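Local coordinates for iron-containing alcohol dehydrogenase (Ralstonia eutropha, PDB 3JZD), which probably catalyses the NAD(P)H-dependent reduction of maleylacetate to 3-oxoadipate, as a homodimeric member of the iron-containing alcohol dehydrogenase family, at residues L104-A109 with E127-Y132; Y132-T135 with K140-G143. All blocks are in the same frame, centred on the assembly; numbering follows the deposited sequence.

Contact 1: L104-A109 with E127-Y132. With NAD (nicotinamide-adenine-dinucleotide), chain E.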
loop_
_atom_site.group_PDB
_atom_site.type_symbol
_atom_site.label_atom_id
_atom_site.label_comp_id
_atom_site.label_asym_id
_atom_site.label_seq_id
_atom_site.Cartn_x
_atom_site.Cartn_y
_atom_site.Cartn_z
ATOM N N LEU A 104 -10.799 10.274 -20.458
ATOM C CA LEU A 104 -10.300 10.775 -21.758
ATOM C C LEU A 104 -8.755 10.623 -21.817
ATOM O O LEU A 104 -8.172 10.224 -22.842
ATOM C CB LEU A 104 -10.684 12.258 -21.936
ATOM C CG LEU A 104 -10.347 12.909 -23.269
ATOM C CD1 LEU A 104 -10.994 12.053 -24.373
ATOM C CD2 LEU A 104 -10.797 14.392 -23.335
ATOM N N GLY A 105 -8.090 10.944 -20.715
ATOM C CA GLY A 105 -6.625 10.787 -20.639
ATOM C C GLY A 105 -6.246 9.328 -20.858
ATOM O O GLY A 105 -5.306 9.032 -21.613
ATOM N N LYS A 106 -7.004 8.428 -20.225
ATOM C CA LYS A 106 -6.785 6.983 -20.342
ATOM C C LYS A 106 -6.947 6.537 -21.783
ATOM O O LYS A 106 -6.200 5.678 -22.228
ATOM C CB LYS A 106 -7.736 6.174 -19.442
ATOM C CG LYS A 106 -7.425 6.285 -17.954
ATOM C CD LYS A 106 -8.286 5.358 -17.103
ATOM C CE LYS A 106 -7.791 5.224 -15.671
ATOM N NZ LYS A 106 -8.622 4.246 -14.877
ATOM N N ALA A 107 -7.926 7.114 -22.489
ATOM C CA ALA A 107 -8.188 6.755 -23.880
ATOM C C ALA A 107 -7.038 7.200 -24.739
ATOM O O ALA A 107 -6.619 6.482 -25.612
ATOM C CB ALA A 107 -9.507 7.379 -24.377
ATOM N N ILE A 108 -6.526 8.406 -24.502
ATOM C CA ILE A 108 -5.379 8.902 -25.286
ATOM C C ILE A 108 -4.162 7.999 -25.046
ATOM O O ILE A 108 -3.424 7.681 -25.976
ATOM C CB ILE A 108 -5.039 10.379 -24.928
ATOM C CG1 ILE A 108 -6.193 11.301 -25.317
ATOM C CG2 ILE A 108 -3.737 10.866 -25.596
ATOM C CD1 ILE A 108 -6.028 12.688 -24.771
ATOM N N ALA A 109 -3.970 7.585 -23.803
ATOM C CA ALA A 109 -2.828 6.773 -23.414
ATOM C C ALA A 109 -2.966 5.398 -24.002
ATOM O O ALA A 109 -1.965 4.804 -24.369
ATOM C CB ALA A 109 -2.686 6.688 -21.917
ATOM N N GLU A 127 -8.148 7.529 -11.175
ATOM C CA GLU A 127 -6.730 7.873 -11.333
ATOM C C GLU A 127 -5.755 6.789 -10.882
ATOM O O GLU A 127 -4.565 6.882 -11.111
ATOM C CB GLU A 127 -6.427 9.135 -10.565
ATOM C CG GLU A 127 -6.755 9.056 -9.073
ATOM C CD GLU A 127 -8.179 9.429 -8.696
ATOM O OE1 GLU A 127 -9.073 9.450 -9.571
ATOM O OE2 GLU A 127 -8.404 9.672 -7.491
ATOM N N VAL A 128 -6.247 5.814 -10.138
ATOM C CA VAL A 128 -5.400 4.735 -9.642
ATOM C C VAL A 128 -5.869 3.331 -10.077
ATOM O O VAL A 128 -5.526 2.335 -9.436
ATOM C CB VAL A 128 -5.183 4.835 -8.120
ATOM C CG1 VAL A 128 -4.202 5.960 -7.793
ATOM C CG2 VAL A 128 -6.482 4.995 -7.383
ATOM N N THR A 129 -6.595 3.238 -11.190
ATOM C CA THR A 129 -6.988 1.930 -11.720
ATOM C C THR A 129 -6.501 1.812 -13.137
ATOM O O THR A 129 -6.412 2.819 -13.841
ATOM C CB THR A 129 -8.546 1.719 -11.755
ATOM O OG1 THR A 129 -9.071 2.284 -12.965
ATOM C CG2 THR A 129 -9.237 2.352 -10.481
ATOM N N PRO A 130 -6.179 0.582 -13.579
ATOM C CA PRO A 130 -5.788 0.311 -14.963
ATOM C C PRO A 130 -6.989 0.064 -15.900
ATOM O O PRO A 130 -6.805 -0.449 -17.042
ATOM C CB PRO A 130 -4.984 -0.991 -14.841
ATOM C CG PRO A 130 -5.584 -1.700 -13.662
ATOM C CD PRO A 130 -6.162 -0.634 -12.744
ATOM N N VAL A 131 -8.189 0.405 -15.439
ATOM C CA VAL A 131 -9.423 0.192 -16.207
ATOM C C VAL A 131 -9.840 1.425 -16.971
ATOM O O VAL A 131 -9.880 2.545 -16.423
ATOM C CB VAL A 131 -10.580 -0.290 -15.305
ATOM C CG1 VAL A 131 -11.886 -0.352 -16.099
ATOM C CG2 VAL A 131 -10.253 -1.704 -14.744
ATOM N N TYR A 132 -10.077 1.241 -18.266
ATOM C CA TYR A 132 -10.541 2.327 -19.119
ATOM C C TYR A 132 -11.941 1.993 -19.614
ATOM O O TYR A 132 -12.380 0.836 -19.568
ATOM C CB TYR A 132 -9.618 2.545 -20.320
ATOM C CG TYR A 132 -9.495 1.336 -21.209
ATOM C CD1 TYR A 132 -10.385 1.126 -22.270
ATOM C CD2 TYR A 132 -8.515 0.393 -20.982
ATOM C CE1 TYR A 132 -10.285 0.007 -23.058
ATOM C CE2 TYR A 132 -8.403 -0.724 -21.775
ATOM C CZ TYR A 132 -9.289 -0.911 -22.803
ATOM O OH TYR A 132 -9.160 -2.026 -23.579
HETATM P PA NAD E . -17.464 13.503 -13.886
HETATM O O1A NAD E . -16.008 13.385 -14.227
HETATM O O2A NAD E . -18.250 12.916 -14.977
HETATM O O5B NAD E . -17.818 15.001 -13.418
HETATM C C5B NAD E . -19.170 15.450 -13.380
HETATM C C4B NAD E . -19.194 16.962 -13.511
HETATM O O4B NAD E . -18.620 17.596 -12.385
HETATM C C3B NAD E . -18.362 17.422 -14.702
HETATM O O3B NAD E . -19.008 18.450 -15.398
HETATM C C2B NAD E . -17.113 18.011 -14.091
HETATM O O2B NAD E . -16.532 19.000 -14.910
HETATM C C1B NAD E . -17.664 18.556 -12.777
HETATM N N9A NAD E . -16.640 18.644 -11.737
HETATM C C8A NAD E . -15.789 17.622 -11.400
HETATM N N7A NAD E . -15.015 18.047 -10.389
HETATM C C5A NAD E . -15.331 19.310 -10.072
HETATM C C6A NAD E . -14.808 20.221 -9.143
HETATM N N6A NAD E . -14.059 19.850 -8.123
HETATM N N1A NAD E . -15.333 21.489 -9.104
HETATM C C2A NAD E . -16.346 21.858 -9.957
HETATM N N3A NAD E . -16.871 20.958 -10.866
HETATM C C4A NAD E . -16.353 19.701 -10.940
HETATM O O3 NAD E . -17.916 12.734 -12.543
HETATM P PN NAD E . -17.158 11.512 -11.819
HETATM O O1N NAD E . -18.255 10.913 -10.940
HETATM O O2N NAD E . -15.864 11.970 -11.277
HETATM O O5D NAD E . -16.763 10.492 -12.937
HETATM C C5D NAD E . -17.646 9.479 -13.318
HETATM C C4D NAD E . -17.125 8.908 -14.621
HETATM O O4D NAD E . -15.884 8.308 -14.343
HETATM C C3D NAD E . -18.016 7.808 -15.165
HETATM O O3D NAD E . -17.818 7.733 -16.543
HETATM C C2D NAD E . -17.472 6.589 -14.490
HETATM O O2D NAD E . -17.847 5.405 -15.150
HETATM C C1D NAD E . -15.978 6.911 -14.554
HETATM N N1N NAD E . -15.213 6.137 -13.563
HETATM C C2N NAD E . -14.290 5.236 -14.030
HETATM C C3N NAD E . -13.536 4.483 -13.140
HETATM C C7N NAD E . -12.454 3.557 -13.648
HETATM O O7N NAD E . -11.665 2.848 -12.741
HETATM N N7N NAD E . -12.191 3.419 -14.934
HETATM C C4N NAD E . -13.730 4.661 -11.761
HETATM C C5N NAD E . -14.662 5.584 -11.299
HETATM C C6N NAD E . -15.388 6.342 -12.220
#
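With its CG anti to the carbonyl carbon (chi1 -71°) and every later bond extended, Lys-106 runs straight from helix 99-112 of the dinucleotide-binding domain to the loop at Thr-129 and the strand that starts at Val-131. The junction is an ST turn: OG1 of Thr-129, set between its own backbone N and carbonyl carbon (chi1 85°), accepts a bond from Val-131 N, 3.2 Å away. The ammonium group donates to two carbonyls of the turn. Lys-106 NZ lies 2.6 Å from Val-131 O, tilted from that carbonyl plane, and 2.8 Å from Thr-129 O, well above the plane of the latter. Ser-126 O is a third carbonyl partner, so the charge is gripped by main-chain oxygens and this junction is gathered round one lysine. Nearer the helix, CB of Lys-106 packs against CB of Tyr-132 at 4.2 Å. The outcome is a seat for the carboxamide of NAD, which is held at both ends: its N7N donates to Val-131 O at 2.9 Å, and this oxygen therefore serves lysine and cofactor together. At the other end, the hydroxyl OG1 of Thr-129 donates to O7N of NAD over 2.7 Å.

Contact 2: Y132-T135 with K140-G143. With NAD (nicotinamide-adenine-dinucleotide), chain E.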
loop_
_atom_site.group_PDB
_atom_site.type_symbol
_atom_site.label_atom_id
_atom_site.label_comp_id
_atom_site.label_asym_id
_atom_site.label_seq_id
_atom_site.Cartn_x
_atom_site.Cartn_y
_atom_site.Cartn_z
ATOM N N TYR A 132 -10.077 1.241 -18.266
ATOM C CA TYR A 132 -10.541 2.327 -19.119
ATOM C C TYR A 132 -11.941 1.993 -19.614
ATOM O O TYR A 132 -12.380 0.836 -19.568
ATOM C CB TYR A 132 -9.618 2.545 -20.320
ATOM C CG TYR A 132 -9.495 1.336 -21.209
ATOM C CD1 TYR A 132 -10.385 1.126 -22.270
ATOM C CD2 TYR A 132 -8.515 0.393 -20.982
ATOM C CE1 TYR A 132 -10.285 0.007 -23.058
ATOM C CE2 TYR A 132 -8.403 -0.724 -21.775
ATOM C CZ TYR A 132 -9.289 -0.911 -22.803
ATOM O OH TYR A 132 -9.160 -2.026 -23.579
ATOM N N GLY A 133 -12.622 3.017 -20.111
ATOM C CA GLY A 133 -13.972 2.885 -20.641
ATOM C C GLY A 133 -14.151 3.721 -21.892
ATOM O O GLY A 133 -13.623 4.816 -21.989
ATOM N N LEU A 134 -14.904 3.187 -22.845
ATOM C CA LEU A 134 -15.195 3.871 -24.102
ATOM C C LEU A 134 -16.662 3.615 -24.421
ATOM O O LEU A 134 -17.148 2.500 -24.257
ATOM C CB LEU A 134 -14.307 3.323 -25.226
ATOM C CG LEU A 134 -12.817 3.621 -25.126
ATOM C CD1 LEU A 134 -12.058 2.961 -26.307
ATOM C CD2 LEU A 134 -12.598 5.138 -25.113
ATOM N N THR A 135 -17.392 4.638 -24.813
ATOM C CA THR A 135 -18.799 4.414 -25.149
ATOM C C THR A 135 -18.910 4.427 -26.667
ATOM O O THR A 135 -18.521 5.406 -27.311
ATOM C CB THR A 135 -19.743 5.436 -24.502
ATOM O OG1 THR A 135 -19.534 5.413 -23.091
ATOM C CG2 THR A 135 -21.224 5.082 -24.809
ATOM N N LYS A 140 -21.180 1.261 -23.201
ATOM C CA LYS A 140 -19.862 1.409 -22.652
ATOM C C LYS A 140 -19.105 0.106 -22.629
ATOM O O LYS A 140 -19.549 -0.889 -22.070
ATOM C CB LYS A 140 -19.958 1.942 -21.236
ATOM C CG LYS A 140 -18.623 2.370 -20.669
ATOM C CD LYS A 140 -18.839 3.014 -19.329
ATOM C CE LYS A 140 -17.559 3.511 -18.762
ATOM N NZ LYS A 140 -17.873 4.341 -17.595
ATOM N N ARG A 141 -17.938 0.131 -23.230
ATOM C CA ARG A 141 -17.057 -1.000 -23.238
ATOM C C ARG A 141 -15.890 -0.633 -22.301
ATOM O O ARG A 141 -15.393 0.485 -22.343
ATOM C CB ARG A 141 -16.582 -1.240 -24.660
ATOM C CG ARG A 141 -15.458 -2.231 -24.772
ATOM C CD ARG A 141 -15.101 -2.524 -26.237
ATOM N NE ARG A 141 -14.800 -1.341 -27.054
ATOM C CZ ARG A 141 -13.584 -0.829 -27.264
ATOM N NH1 ARG A 141 -12.502 -1.364 -26.697
ATOM N NH2 ARG A 141 -13.447 0.245 -28.045
ATOM N N THR A 142 -15.495 -1.535 -21.421
ATOM C CA THR A 142 -14.378 -1.258 -20.550
ATOM C C THR A 142 -13.351 -2.352 -20.721
ATOM O O THR A 142 -13.669 -3.442 -21.159
ATOM C CB THR A 142 -14.766 -1.224 -19.086
ATOM O OG1 THR A 142 -15.107 -2.549 -18.690
ATOM C CG2 THR A 142 -15.947 -0.250 -18.835
ATOM N N GLY A 143 -12.111 -2.022 -20.407
ATOM C CA GLY A 143 -11.003 -2.973 -20.481
ATOM C C GLY A 143 -9.927 -2.571 -19.480
ATOM O O GLY A 143 -10.040 -1.541 -18.806
HETATM P PA NAD E . -17.464 13.503 -13.886
HETATM O O1A NAD E . -16.008 13.385 -14.227
HETATM O O2A NAD E . -18.250 12.916 -14.977
HETATM O O5B NAD E . -17.818 15.001 -13.418
HETATM C C5B NAD E . -19.170 15.450 -13.380
HETATM C C4B NAD E . -19.194 16.962 -13.511
HETATM O O4B NAD E . -18.620 17.596 -12.385
HETATM C C3B NAD E . -18.362 17.422 -14.702
HETATM O O3B NAD E . -19.008 18.450 -15.398
HETATM C C2B NAD E . -17.113 18.011 -14.091
HETATM O O2B NAD E . -16.532 19.000 -14.910
HETATM C C1B NAD E . -17.664 18.556 -12.777
HETATM N N9A NAD E . -16.640 18.644 -11.737
HETATM C C8A NAD E . -15.789 17.622 -11.400
HETATM N N7A NAD E . -15.015 18.047 -10.389
HETATM C C5A NAD E . -15.331 19.310 -10.072
HETATM C C6A NAD E . -14.808 20.221 -9.143
HETATM N N6A NAD E . -14.059 19.850 -8.123
HETATM N N1A NAD E . -15.333 21.489 -9.104
HETATM C C2A NAD E . -16.346 21.858 -9.957
HETATM N N3A NAD E . -16.871 20.958 -10.866
HETATM C C4A NAD E . -16.353 19.701 -10.940
HETATM O O3 NAD E . -17.916 12.734 -12.543
HETATM P PN NAD E . -17.158 11.512 -11.819
HETATM O O1N NAD E . -18.255 10.913 -10.940
HETATM O O2N NAD E . -15.864 11.970 -11.277
HETATM O O5D NAD E . -16.763 10.492 -12.937
HETATM C C5D NAD E . -17.646 9.479 -13.318
HETATM C C4D NAD E . -17.125 8.908 -14.621
HETATM O O4D NAD E . -15.884 8.308 -14.343
HETATM C C3D NAD E . -18.016 7.808 -15.165
HETATM O O3D NAD E . -17.818 7.733 -16.543
HETATM C C2D NAD E . -17.472 6.589 -14.490
HETATM O O2D NAD E . -17.847 5.405 -15.150
HETATM C C1D NAD E . -15.978 6.911 -14.554
HETATM N N1N NAD E . -15.213 6.137 -13.563
HETATM C C2N NAD E . -14.290 5.236 -14.030
HETATM C C3N NAD E . -13.536 4.483 -13.140
HETATM C C7N NAD E . -12.454 3.557 -13.648
HETATM O O7N NAD E . -11.665 2.848 -12.741
HETATM N N7N NAD E . -12.191 3.419 -14.934
HETATM C C4N NAD E . -13.730 4.661 -11.761
HETATM C C5N NAD E . -14.662 5.584 -11.299
HETATM C C6N NAD E . -15.388 6.342 -12.220
#
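Tyr-132 and Arg-141, followed by Leu-134 and Gly-143, bury most of the surface in this two-stranded antiparallel beta hairpin, formed by strands 131-136 and 139-144; the N-to-C directions of segments 132-135 and 140-143 make an angle of 158°. Two hydrogen-bonded pairs hold the backbones together. Tyr-132 and Gly-143 exchange bonds in both directions, with Tyr-132 N 2.8 Å from Gly-143 O; Leu-134 and Arg-141 do likewise, Arg-141 N reaching Leu-134 O at 2.7 Å in the straighter bond, 171° at the hydrogen. Between them, CA of Gly-133 makes a C-H...O contact with Arg-141 O.

The aromatic ring of Tyr-132 folds back across the neighbouring strand and lays one face on the backbone of Gly-143. CA of Gly-143 sits 3.9 Å from the centroid of the Tyr-132 ring as a CH-pi contact, and the glycine N stands over the ring centre. With no side chain at Gly-143, the ring can come down this close. Arg-141 NH1 approaches the same ring at its edge, near the ring plane.

Arg-141 lies alongside Leu-134, both side chains pointing the same way. Extended as far as CD, the arginine then bends at chi3 (54°), which brings its guanidinium beside the leucine: NH2 of Arg-141 is 3.5 Å from Leu-134 CD1, while CB of Leu-134 lies over one guanidinium face. A long, weak ion pair links NH2 to Glu-136. The leucine itself also packs on Ala-107 of helix 99-112 and Ala-78 of helix 75-88, packing the hairpin against two helices of the same dinucleotide-binding domain.

On the opposite face of the hairpin, Lys-140 stretches past Gly-133 towards the cofactor. Its ammonium group is hydrogen-bonded to His-72 ND1, and Lys-140 NZ lies 2.7 Å from the ribose oxygen O2D of NAD.

In the fold
Strand 131-136 is common to both contacts, and Tyr-132 belongs to each; their centres lie about 10 Å apart. Contact 1 fixes the start of this strand to helix 99-112, and contact 2 pairs its continuation with strand 139-144. The two also touch directly: Val-131 CG1 lies 3.5 Å from Gly-143 O, and Ala-107 CB on the helix is 3.9 Å from Leu-134 CD2 in the hairpin. Together they serve the nicotinamide half of NAD, contact 1 holding the carboxamide and contact 2 reaching the adjoining ribose through Lys-140. Elsewhere Gly-99, at the start of the helix that carries Lys-106, binds the same cofactor through its backbone N.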